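Local atomic coordinates of UDP-N-Acetylglucosamine 2-Epimerase (Thermus thermophilus, PDB entry 1V4V), a protein that probably catalyses the reversible epimerisation of UDP-N-acetylglucosamine at C2 of the sugar, giving UDP-N-acetylmannosamine. Residues K6-A11 against P32-L37; Y25-G30 against A353-A358; L149-T154 against R359-R364; L37-G42 against R85-M90. All coordinates share one frame; numbering follows the deposited sequence.

Interactions 1, 3 and 4 all reach the seven-stranded parallel sheet. Interaction 1 pairs two of its strands through backbone hydrogen bonds and is partly buried, with two basic side chains at its outer end. Interactions 2, 3 and 4 are buried van der Waals contacts without hydrogen bonds between their segments; the R364 salt bridges lie outside interaction 3. Interaction 4 lays helix 72-89 on strand 34-40, which interaction 1 also uses; L37 serves both. Interactions 2 and 3 share helix 353-364. Small residues lie at the close approaches: A27, G354 and A358 in interaction 2, G360 in interaction 3. Interactions 1 and 2 touch where L28 and Y25 pack on V8, L10 and P36.

Interaction 1 (K6-A11 against P32-L37); sequences KRVVLA and PGLKPL
V8 grips strand 34-37 with both of its backbone polar atoms. V8 N gives a nearly straight bond to K35 O (2.9 Å, 171° at the hydrogen), and V8 O accepts L37 N. K6 N to G33 O, K35 N to K6 O and L10 N to L37 O (2.7 Å) complete the parallel pairing. The packed face carries K6, V8, L34 and P36. There L34 CD2 presses on K6 CB at 3.4 Å, tighter than normal contact, and meets V8 CG2 at 4.0 Å. L10 CD1 reaches P36 CB.

On the other face R7 and K35 are partly exposed and the contact is looser there. They lie side by side and point the same way, two like charges. Their tips are modelled too close for their exact positions to be trusted. R7 CD lies 4.2 Å from L37 CD1. With an alanine here, the arm beyond CB is gone, and L37 CD1 would probably lose that cover.

This is the beta-alpha-beta unit that opens a Rossmann-like domain. Helix 15-29 and helix 353-364 cover the V8 and L34 face, and strand 94-98 pairs with the other edge of strand 6-12.

Interaction 2 (Y25-G30 against A353-A358); sequences YLALRG and AGLMVA
A27 and L28 meet the start of helix 353-364 at a close helix crossing. The family belongs to the GT-B fold, in which the C-terminal helix typically returns to the N-terminal Rossmann-like domain. That is what is seen here. The short axes approach to 8.0 Å and cross at -55°, a distance that small residues allow.

G354 comes first. Its carbonyl O lies 3.5 Å from A27 CB. It has no side chain; a beta carbon would point toward helix 15-29. The N of G354 is bonded to D180 OD2, which helps fix this end of the helix. L355 is next. Its CA lies 3.7 Å from A27 CB, and its CD1 reaches the same methyl at 4.3 Å. M356, a selenomethionine, points away and packs on T174 and W374. A358, one turn after G354, points at helix 15-29, and its N is bonded to G354 O within the helix. A27 CB is thus seated among G354, L355 and A358, methyl against methyl at A358.

L28 has CG anti to its carbonyl carbon (chi1 -76°), which brings one branch to A358 while the side chain also packs on V8, L10, L34 and P36. An alanine at L28 would probably leave a gap between the sheet and A358, since the branch that spans it is missing. That branch ends in CD2, which lies 3.7 Å from both CA and CB of A358.

Interaction 3 (L149-T154 against R359-R364); sequences LDFAPT and RGVAWR
L149 and F151 meet the helix at G360, where the helix has no side chain. L149 CD2 lies 3.5 Å from G360 O. F151 brings its edge to the glycine: CE1 is 4.2 Å from G360 CA, which sits near the plane of the ring. A beta carbon on G360 would clash with F151 CE1 and crowd L149 CD2, so this fit calls for glycine. On the same ring, CZ meets V361 CG2 at 4.0 Å, the two side chains crossing at about a right angle.

A chi1 of -175° swings L149 CG away from the backbone N. This carries CD2 to the helix, where it also meets R364 CG at 3.9 Å. That aliphatic CG makes the closest contact of R364 here, and L149 CB lies obliquely by the guanidinium. The chain bends at chi2 and chi3, and its guanidinium finds charged partners farther out. NH1 forms a salt bridge with E169 OE2, and NE forms one with D148 OD2. W363 covers one face of the group: its CZ3 lies 3.7 Å above the guanidinium plane, toward the rim.

As in GT-B folds, the C-terminal helix packs on the N-terminal Rossmann-like sheet, here nearly antiparallel to strand 149-152, at 163°. The strand lies between 118-121 and 171-173. Strand 94-98, further into the sheet, continues the same seat: L96 touches F151 and V361, and Y94 touches L149 and R364.

Interaction 4 (L37-G42 against R85-M90); sequences LVLLTG and RALKEM
M90 N is bonded to A86 O at 2.9 Å, which ties together two residues that both press on L39 of the strand. Between the segments the contact itself is apolar. With chi1 at 169°, CG of L39 stands opposite the backbone N, and its two methyls reach different residues of the helix. CD1 goes to A86 CB at 4.2 Å. CD2 goes to L87 CD2 at 3.9 Å, the two leucines crossing at about a right angle.

M90, a selenomethionine, makes the other main contact. Its chain bends at chi3 (92°) and lays the terminal methyl against the strand. CE is 3.8 Å from V38 O and 4.1 Å from each of L37 CB and L39 CB, so one methyl bridges three successive residues. The SE atom also lies beside L39 CB. L37 adds its CD1, which comes to 4.0 Å from M90 O.

The contact packs helix 72-89 on one face of the parallel sheet, a layer of the Rossmann-like domain. V9 of strand 6-12 touches both L39 and L87, while R61 of strand 61-62 touches L39, A86 and M90 and pairs with E89 in a salt bridge. L87 also touches A111 of helix 102-113.

Interaction 1 (K6-A11 against P32-L37)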
loop_
_atom_site.group_PDB
_atom_site.type_symbol
_atom_site.label_atom_id
_atom_site.label_comp_id
_atom_site.label_asym_id
_atom_site.label_seq_id
_atom_site.Cartn_x
_atom_site.Cartn_y
_atom_site.Cartn_z
ATOM N N LYS A 6 6.962 1.330 -26.428
ATOM C CA LYS A 6 6.614 1.414 -25.012
ATOM C C LYS A 6 7.882 1.495 -24.168
ATOM O O LYS A 6 8.904 0.897 -24.509
ATOM C CB LYS A 6 5.800 0.190 -24.581
ATOM C CG LYS A 6 4.484 -0.019 -25.322
ATOM C CD LYS A 6 3.533 1.154 -25.139
ATOM C CE LYS A 6 2.104 0.770 -25.509
ATOM N NZ LYS A 6 2.010 0.151 -26.861
ATOM N N ARG A 7 7.814 2.232 -23.065
ATOM C CA ARG A 7 8.968 2.367 -22.189
ATOM C C ARG A 7 8.673 1.780 -20.811
ATOM O O ARG A 7 7.643 2.076 -20.201
ATOM C CB ARG A 7 9.370 3.840 -22.077
ATOM C CG ARG A 7 9.565 4.523 -23.432
ATOM C CD ARG A 7 10.243 5.879 -23.291
ATOM N NE ARG A 7 10.098 6.715 -24.483
ATOM C CZ ARG A 7 10.466 6.359 -25.712
ATOM N NH1 ARG A 7 11.008 5.170 -25.937
ATOM N NH2 ARG A 7 10.290 7.198 -26.724
ATOM N N VAL A 8 9.580 0.935 -20.331
ATOM C CA VAL A 8 9.424 0.289 -19.031
ATOM C C VAL A 8 10.581 0.699 -18.136
ATOM O O VAL A 8 11.731 0.347 -18.388
ATOM C CB VAL A 8 9.417 -1.249 -19.175
ATOM C CG1 VAL A 8 9.223 -1.908 -17.813
ATOM C CG2 VAL A 8 8.316 -1.665 -20.124
ATOM N N VAL A 9 10.272 1.448 -17.086
ATOM C CA VAL A 9 11.302 1.915 -16.177
ATOM C C VAL A 9 11.471 0.997 -14.973
ATOM O O VAL A 9 10.504 0.693 -14.273
ATOM C CB VAL A 9 10.988 3.351 -15.673
ATOM C CG1 VAL A 9 12.067 3.822 -14.695
ATOM C CG2 VAL A 9 10.902 4.317 -16.861
ATOM N N LEU A 10 12.697 0.537 -14.763
ATOM C CA LEU A 10 13.005 -0.297 -13.608
ATOM C C LEU A 10 13.651 0.655 -12.614
ATOM O O LEU A 10 14.687 1.251 -12.902
ATOM C CB LEU A 10 13.990 -1.415 -13.970
ATOM C CG LEU A 10 13.470 -2.509 -14.898
ATOM C CD1 LEU A 10 13.386 -1.978 -16.325
ATOM C CD2 LEU A 10 14.413 -3.704 -14.840
ATOM N N ALA A 11 13.028 0.810 -11.451
ATOM C CA ALA A 11 13.538 1.711 -10.432
ATOM C C ALA A 11 14.008 0.947 -9.199
ATOM O O ALA A 11 13.236 0.212 -8.594
ATOM C CB ALA A 11 12.452 2.704 -10.046
ATOM N N PRO A 32 10.128 -7.048 -28.737
ATOM C CA PRO A 32 9.787 -6.013 -29.717
ATOM C C PRO A 32 8.661 -5.100 -29.245
ATOM O O PRO A 32 7.631 -5.569 -28.763
ATOM C CB PRO A 32 9.392 -6.827 -30.948
ATOM C CG PRO A 32 10.245 -8.052 -30.821
ATOM C CD PRO A 32 10.089 -8.383 -29.357
ATOM N N GLY A 33 8.866 -3.796 -29.391
ATOM C CA GLY A 33 7.857 -2.840 -28.978
ATOM C C GLY A 33 8.096 -2.303 -27.579
ATOM O O GLY A 33 7.385 -1.410 -27.126
ATOM N N LEU A 34 9.098 -2.850 -26.895
ATOM C CA LEU A 34 9.424 -2.418 -25.539
ATOM C C LEU A 34 10.866 -1.955 -25.420
ATOM O O LEU A 34 11.758 -2.469 -26.096
ATOM C CB LEU A 34 9.202 -3.558 -24.536
ATOM C CG LEU A 34 7.776 -4.032 -24.268
ATOM C CD1 LEU A 34 7.791 -5.184 -23.275
ATOM C CD2 LEU A 34 6.957 -2.873 -23.733
ATOM N N LYS A 35 11.084 -0.974 -24.554
ATOM C CA LYS A 35 12.418 -0.462 -24.300
ATOM C C LYS A 35 12.552 -0.288 -22.792
ATOM O O LYS A 35 11.813 0.483 -22.177
ATOM C CB LYS A 35 12.645 0.879 -24.997
ATOM C CG LYS A 35 13.998 1.491 -24.671
ATOM C CD LYS A 35 14.387 2.576 -25.655
ATOM C CE LYS A 35 13.410 3.733 -25.627
ATOM N NZ LYS A 35 13.722 4.749 -26.677
ATOM N N PRO A 36 13.487 -1.022 -22.176
ATOM C CA PRO A 36 13.673 -0.907 -20.729
ATOM C C PRO A 36 14.577 0.272 -20.390
ATOM O O PRO A 36 15.484 0.613 -21.153
ATOM C CB PRO A 36 14.306 -2.243 -20.367
ATOM C CG PRO A 36 15.205 -2.491 -21.555
ATOM C CD PRO A 36 14.332 -2.094 -22.738
ATOM N N LEU A 37 14.313 0.904 -19.255
ATOM C CA LEU A 37 15.116 2.030 -18.795
ATOM C C LEU A 37 15.370 1.842 -17.308
ATOM O O LEU A 37 14.576 1.201 -16.615
ATOM C CB LEU A 37 14.381 3.351 -19.011
ATOM C CG LEU A 37 14.046 3.767 -20.445
ATOM C CD1 LEU A 37 13.196 5.024 -20.393
ATOM C CD2 LEU A 37 15.327 4.009 -21.241
#

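Interaction 2 (Y25-G30 against A353-A358)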
loop_
_atom_site.group_PDB
_atom_site.type_symbol
_atom_site.label_atom_id
_atom_site.label_comp_id
_atom_site.label_asym_id
_atom_site.label_seq_id
_atom_site.Cartn_x
_atom_site.Cartn_y
_atom_site.Cartn_z
ATOM N N TYR A 25 15.595 -6.664 -16.899
ATOM C CA TYR A 25 16.004 -5.631 -17.848
ATOM C C TYR A 25 16.416 -6.231 -19.192
ATOM O O TYR A 25 15.970 -5.787 -20.253
ATOM C CB TYR A 25 17.186 -4.845 -17.288
ATOM C CG TYR A 25 17.722 -3.783 -18.220
ATOM C CD1 TYR A 25 17.215 -2.484 -18.192
ATOM C CD2 TYR A 25 18.738 -4.075 -19.137
ATOM C CE1 TYR A 25 17.706 -1.503 -19.044
ATOM C CE2 TYR A 25 19.232 -3.099 -19.996
ATOM C CZ TYR A 25 18.713 -1.815 -19.942
ATOM O OH TYR A 25 19.211 -0.832 -20.768
ATOM N N LEU A 26 17.279 -7.238 -19.140
ATOM C CA LEU A 26 17.772 -7.872 -20.358
ATOM C C LEU A 26 16.676 -8.613 -21.112
ATOM O O LEU A 26 16.658 -8.612 -22.340
ATOM C CB LEU A 26 18.937 -8.809 -20.020
ATOM C CG LEU A 26 20.150 -8.074 -19.433
ATOM C CD1 LEU A 26 21.172 -9.075 -18.909
ATOM C CD2 LEU A 26 20.773 -7.172 -20.500
ATOM N N ALA A 27 15.752 -9.230 -20.382
ATOM C CA ALA A 27 14.653 -9.951 -21.016
ATOM C C ALA A 27 13.705 -8.975 -21.718
ATOM O O ALA A 27 13.139 -9.286 -22.765
ATOM C CB ALA A 27 13.890 -10.768 -19.975
ATOM N N LEU A 28 13.534 -7.793 -21.132
ATOM C CA LEU A 28 12.664 -6.767 -21.703
ATOM C C LEU A 28 13.278 -6.194 -22.979
ATOM O O LEU A 28 12.569 -5.870 -23.933
ATOM C CB LEU A 28 12.449 -5.635 -20.694
ATOM C CG LEU A 28 11.493 -5.898 -19.526
ATOM C CD1 LEU A 28 11.687 -4.834 -18.459
ATOM C CD2 LEU A 28 10.054 -5.898 -20.030
ATOM N N ARG A 29 14.599 -6.070 -22.987
ATOM C CA ARG A 29 15.303 -5.532 -24.142
ATOM C C ARG A 29 15.106 -6.438 -25.354
ATOM O O ARG A 29 15.246 -6.001 -26.497
ATOM C CB ARG A 29 16.796 -5.393 -23.825
ATOM C CG ARG A 29 17.562 -4.525 -24.807
ATOM C CD ARG A 29 18.990 -4.295 -24.341
ATOM N NE ARG A 29 19.754 -5.539 -24.294
ATOM C CZ ARG A 29 21.004 -5.634 -23.853
ATOM N NH1 ARG A 29 21.638 -4.554 -23.416
ATOM N NH2 ARG A 29 21.621 -6.808 -23.852
ATOM N N GLY A 30 14.766 -7.696 -25.097
ATOM C CA GLY A 30 14.568 -8.646 -26.177
ATOM C C GLY A 30 13.143 -8.745 -26.678
ATOM O O GLY A 30 12.842 -9.572 -27.538
ATOM N N ALA A 353 12.861 -16.649 -14.756
ATOM C CA ALA A 353 11.867 -15.810 -14.096
ATOM C C ALA A 353 11.851 -14.420 -14.728
ATOM O O ALA A 353 10.793 -13.796 -14.859
ATOM C CB ALA A 353 12.177 -15.705 -12.606
ATOM N N GLY A 354 13.030 -13.945 -15.117
ATOM C CA GLY A 354 13.148 -12.634 -15.727
ATOM C C GLY A 354 12.359 -12.548 -17.014
ATOM O O GLY A 354 11.716 -11.536 -17.295
ATOM N N LEU A 355 12.408 -13.614 -17.806
ATOM C CA LEU A 355 11.680 -13.644 -19.066
ATOM C C LEU A 355 10.179 -13.617 -18.808
ATOM O O LEU A 355 9.431 -12.980 -19.546
ATOM C CB LEU A 355 12.048 -14.898 -19.865
ATOM C CG LEU A 355 11.385 -15.049 -21.238
ATOM C CD1 LEU A 355 11.701 -13.835 -22.102
ATOM C CD2 LEU A 355 11.884 -16.324 -21.904
HETATM N N MSE A 356 9.740 -14.310 -17.760
HETATM C CA MSE A 356 8.322 -14.333 -17.423
HETATM C C MSE A 356 7.843 -12.965 -16.950
HETATM O O MSE A 356 6.737 -12.541 -17.292
HETATM C CB MSE A 356 8.034 -15.387 -16.353
HETATM C CG MSE A 356 7.945 -16.803 -16.903
HETATM SE SE MSE A 356 7.399 -18.062 -15.557
HETATM C CE MSE A 356 5.831 -17.091 -14.947
ATOM N N VAL A 357 8.666 -12.277 -16.162
ATOM C CA VAL A 357 8.307 -10.944 -15.689
ATOM C C VAL A 357 8.176 -10.043 -16.913
ATOM O O VAL A 357 7.191 -9.313 -17.058
ATOM C CB VAL A 357 9.386 -10.363 -14.741
ATOM C CG1 VAL A 357 9.108 -8.884 -14.457
ATOM C CG2 VAL A 357 9.404 -11.149 -13.440
ATOM N N ALA A 358 9.165 -10.117 -17.802
ATOM C CA ALA A 358 9.173 -9.312 -19.021
ATOM C C ALA A 358 7.941 -9.578 -19.877
ATOM O O ALA A 358 7.321 -8.649 -20.398
ATOM C CB ALA A 358 10.444 -9.595 -19.829
#

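Interaction 3 (L149-T154 against R359-R364)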
loop_
_atom_site.group_PDB
_atom_site.type_symbol
_atom_site.label_atom_id
_atom_site.label_comp_id
_atom_site.label_asym_id
_atom_site.label_seq_id
_atom_site.Cartn_x
_atom_site.Cartn_y
_atom_site.Cartn_z
ATOM N N LEU A 149 0.439 -5.513 -11.609
ATOM C CA LEU A 149 0.834 -6.908 -11.740
ATOM C C LEU A 149 1.860 -7.272 -10.674
ATOM O O LEU A 149 2.888 -6.605 -10.534
ATOM C CB LEU A 149 1.417 -7.161 -13.136
ATOM C CG LEU A 149 1.784 -8.601 -13.514
ATOM C CD1 LEU A 149 0.616 -9.534 -13.219
ATOM C CD2 LEU A 149 2.158 -8.652 -14.999
ATOM N N ASP A 150 1.561 -8.313 -9.907
ATOM C CA ASP A 150 2.466 -8.793 -8.866
ATOM C C ASP A 150 3.142 -10.051 -9.380
ATOM O O ASP A 150 2.470 -10.972 -9.851
ATOM C CB ASP A 150 1.697 -9.136 -7.590
ATOM C CG ASP A 150 1.442 -7.926 -6.722
ATOM O OD1 ASP A 150 0.333 -7.824 -6.167
ATOM O OD2 ASP A 150 2.355 -7.084 -6.587
ATOM N N PHE A 151 4.468 -10.081 -9.294
ATOM C CA PHE A 151 5.240 -11.236 -9.729
ATOM C C PHE A 151 5.665 -11.971 -8.461
ATOM O O PHE A 151 6.634 -11.593 -7.807
ATOM C CB PHE A 151 6.453 -10.765 -10.529
ATOM C CG PHE A 151 6.090 -9.964 -11.752
ATOM C CD1 PHE A 151 5.673 -10.601 -12.917
ATOM C CD2 PHE A 151 6.143 -8.572 -11.732
ATOM C CE1 PHE A 151 5.316 -9.864 -14.052
ATOM C CE2 PHE A 151 5.787 -7.824 -12.855
ATOM C CZ PHE A 151 5.374 -8.472 -14.019
ATOM N N ALA A 152 4.907 -13.008 -8.111
ATOM C CA ALA A 152 5.169 -13.791 -6.908
ATOM C C ALA A 152 6.210 -14.876 -7.142
ATOM O O ALA A 152 6.135 -15.621 -8.112
ATOM C CB ALA A 152 3.878 -14.414 -6.410
ATOM N N PRO A 153 7.194 -14.983 -6.240
ATOM C CA PRO A 153 8.235 -16.003 -6.398
ATOM C C PRO A 153 7.742 -17.425 -6.135
ATOM O O PRO A 153 8.256 -18.380 -6.709
ATOM C CB PRO A 153 9.295 -15.562 -5.392
ATOM C CG PRO A 153 8.459 -14.962 -4.286
ATOM C CD PRO A 153 7.456 -14.135 -5.062
ATOM N N THR A 154 6.726 -17.556 -5.288
ATOM C CA THR A 154 6.192 -18.868 -4.923
ATOM C C THR A 154 4.673 -18.893 -4.823
ATOM O O THR A 154 4.021 -17.848 -4.780
ATOM C CB THR A 154 6.705 -19.301 -3.539
ATOM O OG1 THR A 154 6.204 -18.387 -2.551
ATOM C CG2 THR A 154 8.227 -19.298 -3.495
ATOM N N ARG A 359 7.587 -10.851 -20.023
ATOM C CA ARG A 359 6.424 -11.220 -20.818
ATOM C C ARG A 359 5.141 -10.796 -20.115
ATOM O O ARG A 359 4.136 -10.509 -20.764
ATOM C CB ARG A 359 6.418 -12.728 -21.079
ATOM C CG ARG A 359 7.477 -13.158 -22.091
ATOM C CD ARG A 359 7.559 -14.665 -22.236
ATOM N NE ARG A 359 8.469 -15.051 -23.315
ATOM C CZ ARG A 359 8.843 -16.301 -23.571
ATOM N NH1 ARG A 359 8.389 -17.298 -22.821
ATOM N NH2 ARG A 359 9.665 -16.557 -24.581
ATOM N N GLY A 360 5.174 -10.766 -18.787
ATOM C CA GLY A 360 4.006 -10.344 -18.036
ATOM C C GLY A 360 3.723 -8.879 -18.319
ATOM O O GLY A 360 2.569 -8.482 -18.477
ATOM N N VAL A 361 4.783 -8.077 -18.385
ATOM C CA VAL A 361 4.667 -6.650 -18.664
ATOM C C VAL A 361 4.179 -6.430 -20.101
ATOM O O VAL A 361 3.273 -5.631 -20.347
ATOM C CB VAL A 361 6.034 -5.942 -18.466
ATOM C CG1 VAL A 361 5.954 -4.498 -18.921
ATOM C CG2 VAL A 361 6.439 -6.006 -16.989
ATOM N N ALA A 362 4.782 -7.150 -21.042
ATOM C CA ALA A 362 4.403 -7.048 -22.447
ATOM C C ALA A 362 2.910 -7.334 -22.594
ATOM O O ALA A 362 2.209 -6.668 -23.359
ATOM C CB ALA A 362 5.213 -8.035 -23.278
ATOM N N TRP A 363 2.433 -8.325 -21.852
ATOM C CA TRP A 363 1.027 -8.709 -21.876
ATOM C C TRP A 363 0.139 -7.569 -21.380
ATOM O O TRP A 363 -0.904 -7.284 -21.971
ATOM C CB TRP A 363 0.819 -9.954 -21.013
ATOM C CG TRP A 363 -0.615 -10.261 -20.718
ATOM C CD1 TRP A 363 -1.610 -10.491 -21.625
ATOM C CD2 TRP A 363 -1.213 -10.385 -19.424
ATOM N NE1 TRP A 363 -2.791 -10.752 -20.974
ATOM C CE2 TRP A 363 -2.576 -10.694 -19.621
ATOM C CE3 TRP A 363 -0.728 -10.266 -18.113
ATOM C CZ2 TRP A 363 -3.464 -10.886 -18.558
ATOM C CZ3 TRP A 363 -1.611 -10.457 -17.054
ATOM C CH2 TRP A 363 -2.966 -10.766 -17.285
ATOM N N ARG A 364 0.551 -6.921 -20.292
ATOM C CA ARG A 364 -0.210 -5.807 -19.741
ATOM C C ARG A 364 -0.244 -4.644 -20.719
ATOM O O ARG A 364 -1.222 -3.895 -20.770
ATOM C CB ARG A 364 0.399 -5.332 -18.418
ATOM C CG ARG A 364 0.078 -6.213 -17.227
ATOM C CD ARG A 364 -1.422 -6.422 -17.118
ATOM N NE ARG A 364 -1.864 -6.561 -15.738
ATOM C CZ ARG A 364 -3.069 -6.991 -15.384
ATOM N NH1 ARG A 364 -3.952 -7.325 -16.314
ATOM N NH2 ARG A 364 -3.392 -7.079 -14.101
#

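Interaction 4 (L37-G42 against R85-M90)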
loop_
_atom_site.group_PDB
_atom_site.type_symbol
_atom_site.label_atom_id
_atom_site.label_comp_id
_atom_site.label_asym_id
_atom_site.label_seq_id
_atom_site.Cartn_x
_atom_site.Cartn_y
_atom_site.Cartn_z
ATOM N N LEU A 37 14.313 0.904 -19.255
ATOM C CA LEU A 37 15.116 2.030 -18.795
ATOM C C LEU A 37 15.370 1.842 -17.308
ATOM O O LEU A 37 14.576 1.201 -16.615
ATOM C CB LEU A 37 14.381 3.351 -19.011
ATOM C CG LEU A 37 14.046 3.767 -20.445
ATOM C CD1 LEU A 37 13.196 5.024 -20.393
ATOM C CD2 LEU A 37 15.327 4.009 -21.241
ATOM N N VAL A 38 16.466 2.405 -16.818
ATOM C CA VAL A 38 16.803 2.282 -15.405
ATOM C C VAL A 38 16.865 3.619 -14.682
ATOM O O VAL A 38 17.563 4.543 -15.106
ATOM C CB VAL A 38 18.163 1.560 -15.218
ATOM C CG1 VAL A 38 18.606 1.628 -13.760
ATOM C CG2 VAL A 38 18.040 0.113 -15.654
ATOM N N LEU A 39 16.119 3.705 -13.585
ATOM C CA LEU A 39 16.098 4.891 -12.743
ATOM C C LEU A 39 16.697 4.467 -11.408
ATOM O O LEU A 39 16.114 3.636 -10.717
ATOM C CB LEU A 39 14.661 5.373 -12.509
ATOM C CG LEU A 39 14.493 6.450 -11.427
ATOM C CD1 LEU A 39 15.219 7.726 -11.835
ATOM C CD2 LEU A 39 13.013 6.728 -11.209
ATOM N N LEU A 40 17.864 5.003 -11.059
ATOM C CA LEU A 40 18.477 4.662 -9.777
ATOM C C LEU A 40 17.822 5.529 -8.716
ATOM O O LEU A 40 17.568 6.711 -8.946
ATOM C CB LEU A 40 19.990 4.905 -9.810
ATOM C CG LEU A 40 20.739 4.059 -10.847
ATOM C CD1 LEU A 40 22.240 4.214 -10.642
ATOM C CD2 LEU A 40 20.333 2.595 -10.714
ATOM N N THR A 41 17.561 4.945 -7.550
ATOM C CA THR A 41 16.881 5.667 -6.481
ATOM C C THR A 41 17.624 5.673 -5.144
ATOM O O THR A 41 17.075 6.112 -4.130
ATOM C CB THR A 41 15.486 5.049 -6.242
ATOM O OG1 THR A 41 15.643 3.690 -5.811
ATOM C CG2 THR A 41 14.658 5.060 -7.518
ATOM N N GLY A 42 18.865 5.196 -5.144
ATOM C CA GLY A 42 19.640 5.119 -3.918
ATOM C C GLY A 42 20.696 6.181 -3.656
ATOM O O GLY A 42 20.777 7.198 -4.354
ATOM N N ARG A 85 8.270 13.182 -11.135
ATOM C CA ARG A 85 8.769 13.982 -12.251
ATOM C C ARG A 85 9.677 13.166 -13.161
ATOM O O ARG A 85 9.587 13.260 -14.388
ATOM C CB ARG A 85 9.523 15.213 -11.735
ATOM C CG ARG A 85 10.044 16.119 -12.852
ATOM C CD ARG A 85 10.478 17.491 -12.349
ATOM N NE ARG A 85 11.459 17.414 -11.271
ATOM C CZ ARG A 85 11.153 17.449 -9.975
ATOM N NH1 ARG A 85 9.891 17.564 -9.588
ATOM N NH2 ARG A 85 12.112 17.367 -9.067
ATOM N N ALA A 86 10.553 12.365 -12.561
ATOM C CA ALA A 86 11.471 11.536 -13.334
ATOM C C ALA A 86 10.724 10.519 -14.192
ATOM O O ALA A 86 11.068 10.312 -15.356
ATOM C CB ALA A 86 12.457 10.815 -12.398
ATOM N N LEU A 87 9.699 9.883 -13.632
ATOM C CA LEU A 87 8.954 8.883 -14.383
ATOM C C LEU A 87 8.167 9.507 -15.531
ATOM O O LEU A 87 8.026 8.907 -16.597
ATOM C CB LEU A 87 8.006 8.113 -13.455
ATOM C CG LEU A 87 8.725 7.311 -12.361
ATOM C CD1 LEU A 87 7.699 6.655 -11.448
ATOM C CD2 LEU A 87 9.632 6.251 -13.008
ATOM N N LYS A 88 7.670 10.716 -15.308
ATOM C CA LYS A 88 6.898 11.422 -16.318
ATOM C C LYS A 88 7.819 11.912 -17.438
ATOM O O LYS A 88 7.503 11.767 -18.622
ATOM C CB LYS A 88 6.170 12.604 -15.673
ATOM C CG LYS A 88 5.089 13.235 -16.535
ATOM C CD LYS A 88 4.433 14.400 -15.805
ATOM C CE LYS A 88 3.352 15.053 -16.652
ATOM N NZ LYS A 88 2.766 16.249 -15.975
ATOM N N GLU A 89 8.959 12.479 -17.059
ATOM C CA GLU A 89 9.922 12.992 -18.031
ATOM C C GLU A 89 10.584 11.877 -18.840
ATOM O O GLU A 89 11.004 12.092 -19.977
ATOM C CB GLU A 89 10.985 13.840 -17.327
ATOM C CG GLU A 89 10.437 15.128 -16.723
ATOM C CD GLU A 89 11.505 15.979 -16.056
ATOM O OE1 GLU A 89 11.166 17.074 -15.560
ATOM O OE2 GLU A 89 12.679 15.560 -16.027
HETATM N N MSE A 90 10.682 10.689 -18.251
HETATM C CA MSE A 90 11.273 9.545 -18.939
HETATM C C MSE A 90 10.239 8.899 -19.861
HETATM O O MSE A 90 10.567 7.997 -20.635
HETATM C CB MSE A 90 11.777 8.504 -17.929
HETATM C CG MSE A 90 12.969 8.955 -17.106
HETATM SE SE MSE A 90 13.313 7.760 -15.598
HETATM C CE MSE A 90 14.579 6.561 -16.461
#